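Local structure of ribosomal RNA processing protein 6 (4NLC) at residues K46-P51 against I166-D171; T91-D96 against P142-V147. The protein is the catalytic core of an exosome-associated nuclease that probably degrades and trims single-stranded RNA from the 3' end, notably during ribosomal RNA processing. The protein carries 1 engineered substitution. All coordinates share one frame; numbering follows the deposited sequence.

How the contacts relate
Going from the N terminus, the chain leaves helix 42-46 and enters loop 46-51, one half of contact 1, before it forms the mixed sheet. It then runs through strand 92-100, whose first half meets P142-V147 in contact 2; this closes a shorter loop containing strands 108-115 and 120-123 and helix 136-140. I166-D171 comes only after that, so contact 2 is nested inside the long loop closed by contact 1. Contact 2 joins strand 92-100 to 145-148, and the next strand, 169-171, lies beside 145-148 at the outer end of the sheet, with F170 N bonded to K146 O. Contact 1 lays the early loop against the residues leading into that strand.

Contact 1: K46-P51 against I166-D171; sequences KAVSVP and IVNLFD
The side-chain nitrogen of N168 is gripped by two backbone carbonyls, S49 O across the contact and P142 O in the loop leading to strand 145-148. The bond from N168 ND2 to S49 O is 3.1 Å long and nearly straight (171° at the hydrogen). The S49 oxygen lies almost in the plane of the N168 amide, whereas ND2 is tilted 29° from the plane of the S49 carbonyl. With an acceptor for each N-H, the amide is held against rotation, and both N-H groups of the buried amide are taken up by main-chain carbonyls.

Carbon covers both faces of this amide. V48 CG1 sits over one, 3.8 Å from N168 OD1 and almost as near to ND2. P51 CD lies over the opposite face at the nitrogen end, 3.6 Å from N168 ND2. On the P51 side, V50 CA passes 4.0 Å from N168 OD1, while the V50 side chain packs on F254 of helix 249-261.

A smaller apolar patch continues beside the amide: V48 CG1 meets V167 CG1 at 3.9 Å, and V48 CG2 touches the same methyl. In V167 that methyl is the one anti to the backbone N (chi1 170°), which carries it out to the V48 branches. V48 also rests on P142, and P51 on N143, so the loop spans the approaches to two neighbouring strands.

The N168 backbone takes the left-handed conformation (positive phi) just ahead of strand 169-171. An asparagine whose side chain bridges two loops thereby fastens the extended chain after helix 42-46 to the outer end of the central sheet of the RNase H-like 3'-5' exonuclease domain.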
loop_
_atom_site.group_PDB
_atom_site.type_symbol
_atom_site.label_atom_id
_atom_site.label_comp_id
_atom_site.label_asym_id
_atom_site.label_seq_id
_atom_site.Cartn_x
_atom_site.Cartn_y
_atom_site.Cartn_z
ATOM N N LYS A 46 3.436 2.439 -22.160
ATOM C CA LYS A 46 2.553 2.768 -23.290
ATOM C C LYS A 46 3.078 2.203 -24.622
ATOM O O LYS A 46 2.295 2.045 -25.540
ATOM C CB LYS A 46 2.301 4.282 -23.388
ATOM C CG LYS A 46 1.499 4.835 -22.204
ATOM C CD LYS A 46 1.656 6.311 -22.080
ATOM C CE LYS A 46 0.892 6.845 -20.894
ATOM N NZ LYS A 46 1.109 8.314 -20.719
ATOM N N ALA A 47 4.385 1.910 -24.730
ATOM C CA ALA A 47 5.003 1.340 -25.934
ATOM C C ALA A 47 5.164 -0.203 -25.847
ATOM O O ALA A 47 5.771 -0.786 -26.742
ATOM C CB ALA A 47 6.371 1.979 -26.151
ATOM N N VAL A 48 4.660 -0.855 -24.776
ATOM C CA VAL A 48 4.873 -2.294 -24.566
ATOM C C VAL A 48 3.650 -3.132 -24.928
ATOM O O VAL A 48 2.520 -2.762 -24.609
ATOM C CB VAL A 48 5.403 -2.572 -23.115
ATOM C CG1 VAL A 48 4.462 -3.441 -22.279
ATOM C CG2 VAL A 48 6.805 -3.163 -23.151
ATOM N N SER A 49 3.890 -4.280 -25.578
ATOM C CA SER A 49 2.837 -5.210 -25.982
ATOM C C SER A 49 2.698 -6.328 -24.959
ATOM O O SER A 49 3.643 -6.633 -24.231
ATOM C CB SER A 49 3.178 -5.849 -27.328
ATOM O OG SER A 49 3.623 -4.902 -28.282
ATOM N N VAL A 50 1.537 -6.980 -24.954
ATOM C CA VAL A 50 1.281 -8.155 -24.121
ATOM C C VAL A 50 2.015 -9.334 -24.838
ATOM O O VAL A 50 1.907 -9.429 -26.068
ATOM C CB VAL A 50 -0.246 -8.456 -24.028
ATOM C CG1 VAL A 50 -0.513 -9.632 -23.101
ATOM C CG2 VAL A 50 -1.052 -7.226 -23.607
ATOM N N PRO A 51 2.760 -10.222 -24.123
ATOM C CA PRO A 51 3.405 -11.361 -24.817
ATOM C C PRO A 51 2.343 -12.247 -25.475
ATOM O O PRO A 51 1.421 -12.700 -24.802
ATOM C CB PRO A 51 4.172 -12.087 -23.694
ATOM C CG PRO A 51 4.224 -11.114 -22.539
ATOM C CD PRO A 51 2.995 -10.273 -22.663
ATOM N N ILE A 166 5.626 -1.674 -12.642
ATOM C CA ILE A 166 5.183 -2.901 -13.289
ATOM C C ILE A 166 4.934 -2.757 -14.795
ATOM O O ILE A 166 4.034 -2.045 -15.223
ATOM C CB ILE A 166 3.953 -3.504 -12.552
ATOM C CG1 ILE A 166 4.107 -3.407 -11.019
ATOM C CG2 ILE A 166 3.762 -4.960 -12.965
ATOM C CD1 ILE A 166 2.741 -3.206 -10.244
ATOM N N VAL A 167 5.748 -3.457 -15.584
ATOM C CA VAL A 167 5.625 -3.551 -17.027
ATOM C C VAL A 167 4.909 -4.903 -17.233
ATOM O O VAL A 167 5.412 -5.946 -16.824
ATOM C CB VAL A 167 7.010 -3.479 -17.738
ATOM C CG1 VAL A 167 6.891 -3.811 -19.224
ATOM C CG2 VAL A 167 7.659 -2.106 -17.547
ATOM N N ASN A 168 3.713 -4.857 -17.801
ATOM C CA ASN A 168 2.833 -5.999 -18.042
ATOM C C ASN A 168 2.227 -6.566 -16.754
ATOM O O ASN A 168 2.398 -7.735 -16.379
ATOM C CB ASN A 168 3.455 -7.075 -18.919
ATOM C CG ASN A 168 3.258 -6.754 -20.376
ATOM O OD1 ASN A 168 2.280 -6.098 -20.779
ATOM N ND2 ASN A 168 4.183 -7.187 -21.195
ATOM N N LEU A 169 1.458 -5.693 -16.119
ATOM C CA LEU A 169 0.662 -6.017 -14.976
ATOM C C LEU A 169 -0.601 -6.696 -15.492
ATOM O O LEU A 169 -1.145 -6.306 -16.536
ATOM C CB LEU A 169 0.255 -4.707 -14.225
ATOM C CG LEU A 169 -0.826 -4.831 -13.111
ATOM C CD1 LEU A 169 -0.292 -5.566 -11.912
ATOM C CD2 LEU A 169 -1.343 -3.465 -12.685
ATOM N N PHE A 170 -1.046 -7.729 -14.772
ATOM C CA PHE A 170 -2.350 -8.338 -14.999
ATOM C C PHE A 170 -3.050 -8.347 -13.641
ATOM O O PHE A 170 -2.533 -8.916 -12.683
ATOM C CB PHE A 170 -2.313 -9.725 -15.659
ATOM C CG PHE A 170 -3.699 -10.201 -16.056
ATOM C CD1 PHE A 170 -4.520 -10.856 -15.142
ATOM C CD2 PHE A 170 -4.186 -9.989 -17.346
ATOM C CE1 PHE A 170 -5.787 -11.315 -15.520
ATOM C CE2 PHE A 170 -5.447 -10.458 -17.722
ATOM C CZ PHE A 170 -6.247 -11.099 -16.799
ATOM N N ASP A 171 -4.197 -7.671 -13.555
ATOM C CA ASP A 171 -4.954 -7.569 -12.316
ATOM C C ASP A 171 -6.177 -8.491 -12.391
ATOM O O ASP A 171 -7.095 -8.239 -13.175
ATOM C CB ASP A 171 -5.338 -6.103 -12.046
ATOM C CG ASP A 171 -5.933 -5.838 -10.663
ATOM O OD1 ASP A 171 -6.682 -6.709 -10.151
ATOM O OD2 ASP A 171 -5.731 -4.736 -10.141
#

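Contact 2: T91-D96 against P142-V147; sequences TEIAVD and PNIVKV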
loop_
_atom_site.group_PDB
_atom_site.type_symbol
_atom_site.label_atom_id
_atom_site.label_comp_id
_atom_site.label_asym_id
_atom_site.label_seq_id
_atom_site.Cartn_x
_atom_site.Cartn_y
_atom_site.Cartn_z
ATOM N N THR A 91 7.557 -16.948 -16.889
ATOM C CA THR A 91 6.803 -16.139 -17.865
ATOM C C THR A 91 5.635 -15.411 -17.169
ATOM O O THR A 91 5.035 -14.500 -17.740
ATOM C CB THR A 91 6.342 -16.998 -19.055
ATOM O OG1 THR A 91 5.608 -18.115 -18.560
ATOM C CG2 THR A 91 7.509 -17.468 -19.927
ATOM N N GLU A 92 5.312 -15.831 -15.944
ATOM C CA GLU A 92 4.282 -15.241 -15.108
ATOM C C GLU A 92 4.523 -15.539 -13.637
ATOM O O GLU A 92 4.873 -16.665 -13.271
ATOM C CB GLU A 92 2.836 -15.578 -15.542
ATOM C CG GLU A 92 2.386 -17.013 -15.339
ATOM C CD GLU A 92 2.830 -17.996 -16.398
ATOM O OE1 GLU A 92 2.998 -17.582 -17.569
ATOM O OE2 GLU A 92 3.042 -19.179 -16.044
ATOM N N ILE A 93 4.350 -14.503 -12.795
ATOM C CA ILE A 93 4.536 -14.608 -11.342
ATOM C C ILE A 93 3.373 -13.921 -10.695
ATOM O O ILE A 93 2.833 -12.982 -11.291
ATOM C CB ILE A 93 5.899 -14.022 -10.846
ATOM C CG1 ILE A 93 5.937 -12.462 -10.935
ATOM C CG2 ILE A 93 7.119 -14.678 -11.550
ATOM C CD1 ILE A 93 7.227 -11.772 -10.381
ATOM N N ALA A 94 2.989 -14.375 -9.478
ATOM C CA ALA A 94 1.879 -13.798 -8.703
ATOM C C ALA A 94 2.507 -13.006 -7.586
ATOM O O ALA A 94 3.423 -13.500 -6.926
ATOM C CB ALA A 94 0.997 -14.892 -8.134
ATOM N N VAL A 95 2.061 -11.753 -7.410
ATOM C CA VAL A 95 2.605 -10.852 -6.416
ATOM C C VAL A 95 1.486 -10.258 -5.542
ATOM O O VAL A 95 0.378 -9.985 -6.018
ATOM C CB VAL A 95 3.491 -9.729 -7.059
ATOM C CG1 VAL A 95 4.244 -8.920 -5.989
ATOM C CG2 VAL A 95 4.477 -10.280 -8.107
ATOM N N ASP A 96 1.804 -10.042 -4.261
ATOM C CA ASP A 96 0.980 -9.342 -3.283
ATOM C C ASP A 96 1.897 -8.632 -2.263
ATOM O O ASP A 96 3.094 -8.915 -2.181
ATOM C CB ASP A 96 -0.067 -10.251 -2.610
ATOM C CG ASP A 96 -1.177 -9.501 -1.862
ATOM O OD1 ASP A 96 -1.430 -8.307 -2.195
ATOM O OD2 ASP A 96 -1.798 -10.110 -0.955
ATOM N N PRO A 142 9.199 -7.103 -19.841
ATOM C CA PRO A 142 7.922 -7.262 -20.541
ATOM C C PRO A 142 7.490 -8.703 -20.813
ATOM O O PRO A 142 6.312 -8.942 -21.035
ATOM C CB PRO A 142 8.138 -6.486 -21.849
ATOM C CG PRO A 142 9.589 -6.483 -22.058
ATOM C CD PRO A 142 10.212 -6.458 -20.706
ATOM N N ASN A 143 8.430 -9.659 -20.837
ATOM C CA ASN A 143 8.067 -11.053 -21.126
ATOM C C ASN A 143 7.615 -11.814 -19.882
ATOM O O ASN A 143 7.293 -12.990 -19.964
ATOM C CB ASN A 143 9.189 -11.776 -21.865
ATOM C CG ASN A 143 8.726 -13.044 -22.545
ATOM O OD1 ASN A 143 7.747 -13.052 -23.304
ATOM N ND2 ASN A 143 9.383 -14.157 -22.236
ATOM N N ILE A 144 7.594 -11.147 -18.737
ATOM C CA ILE A 144 7.148 -11.758 -17.495
ATOM C C ILE A 144 5.894 -11.052 -17.114
ATOM O O ILE A 144 5.932 -9.837 -16.880
ATOM C CB ILE A 144 8.204 -11.705 -16.330
ATOM C CG1 ILE A 144 9.560 -12.348 -16.755
ATOM C CG2 ILE A 144 7.634 -12.340 -15.013
ATOM C CD1 ILE A 144 10.702 -12.274 -15.726
ATOM N N VAL A 145 4.770 -11.793 -17.038
ATOM C CA VAL A 145 3.512 -11.185 -16.570
ATOM C C VAL A 145 3.524 -11.174 -15.033
ATOM O O VAL A 145 3.795 -12.214 -14.411
ATOM C CB VAL A 145 2.252 -11.880 -17.155
ATOM C CG1 VAL A 145 0.968 -11.398 -16.458
ATOM C CG2 VAL A 145 2.156 -11.643 -18.653
ATOM N N LYS A 146 3.231 -10.003 -14.419
ATOM C CA LYS A 146 3.114 -9.879 -12.958
ATOM C C LYS A 146 1.630 -9.835 -12.647
ATOM O O LYS A 146 0.944 -8.874 -12.988
ATOM C CB LYS A 146 3.793 -8.610 -12.424
ATOM C CG LYS A 146 5.325 -8.693 -12.183
ATOM C CD LYS A 146 6.174 -8.876 -13.442
ATOM C CE LYS A 146 6.095 -7.684 -14.379
ATOM N NZ LYS A 146 7.093 -7.753 -15.484
ATOM N N VAL A 147 1.133 -10.902 -12.053
ATOM C CA VAL A 147 -0.261 -11.062 -11.662
ATOM C C VAL A 147 -0.466 -10.541 -10.214
ATOM O O VAL A 147 0.147 -11.038 -9.262
ATOM C CB VAL A 147 -0.720 -12.548 -11.787
ATOM C CG1 VAL A 147 -2.223 -12.701 -11.503
ATOM C CG2 VAL A 147 -0.367 -13.136 -13.143
HETATM O O HOH W 1 4.941 -14.233 -20.594
#
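Two adjacent parallel strands of the RNase H-like exonuclease sheet meet here, 92-96 and 145-147, their directions 34° apart. I93 uses both backbone groups in the usual parallel pattern: I93 N donates to V145 O at 2.9 Å, and I93 O accepts from V147 N at 2.8 Å. V145 N to T91 O precedes this pair and V95 N to V147 O follows it, the former reaching T91 O from above the carbonyl plane. E92 CA also comes within 3.1 Å of V145 O, a CA-H...O contact.

E92, A94, V145 and V147 share the face covered by helix 226-238. On the other, I93 and K146 run side by side, I93 CG1 4.0 Å from K146 CG. The lysine chain then bends at chi2 and chi3 (66° and 65°), curling NZ back to I144 O at 2.8 Å, with V138 O and V167 O as further acceptors for the buried amine. E92 turns away, with OE2 in a salt bridge to R117 and OE1 hydrogen-bonded to Q54.

D96, at the far end, lies close to D154 and D222, a cluster consistent with the acidic metal site of DEDD exonucleases. At the near end, where the strands part, T91 O and N143 O stand 3.5 Å apart, and one water donates to both, 2.9 Å from T91 O and 2.7 Å from N143 O.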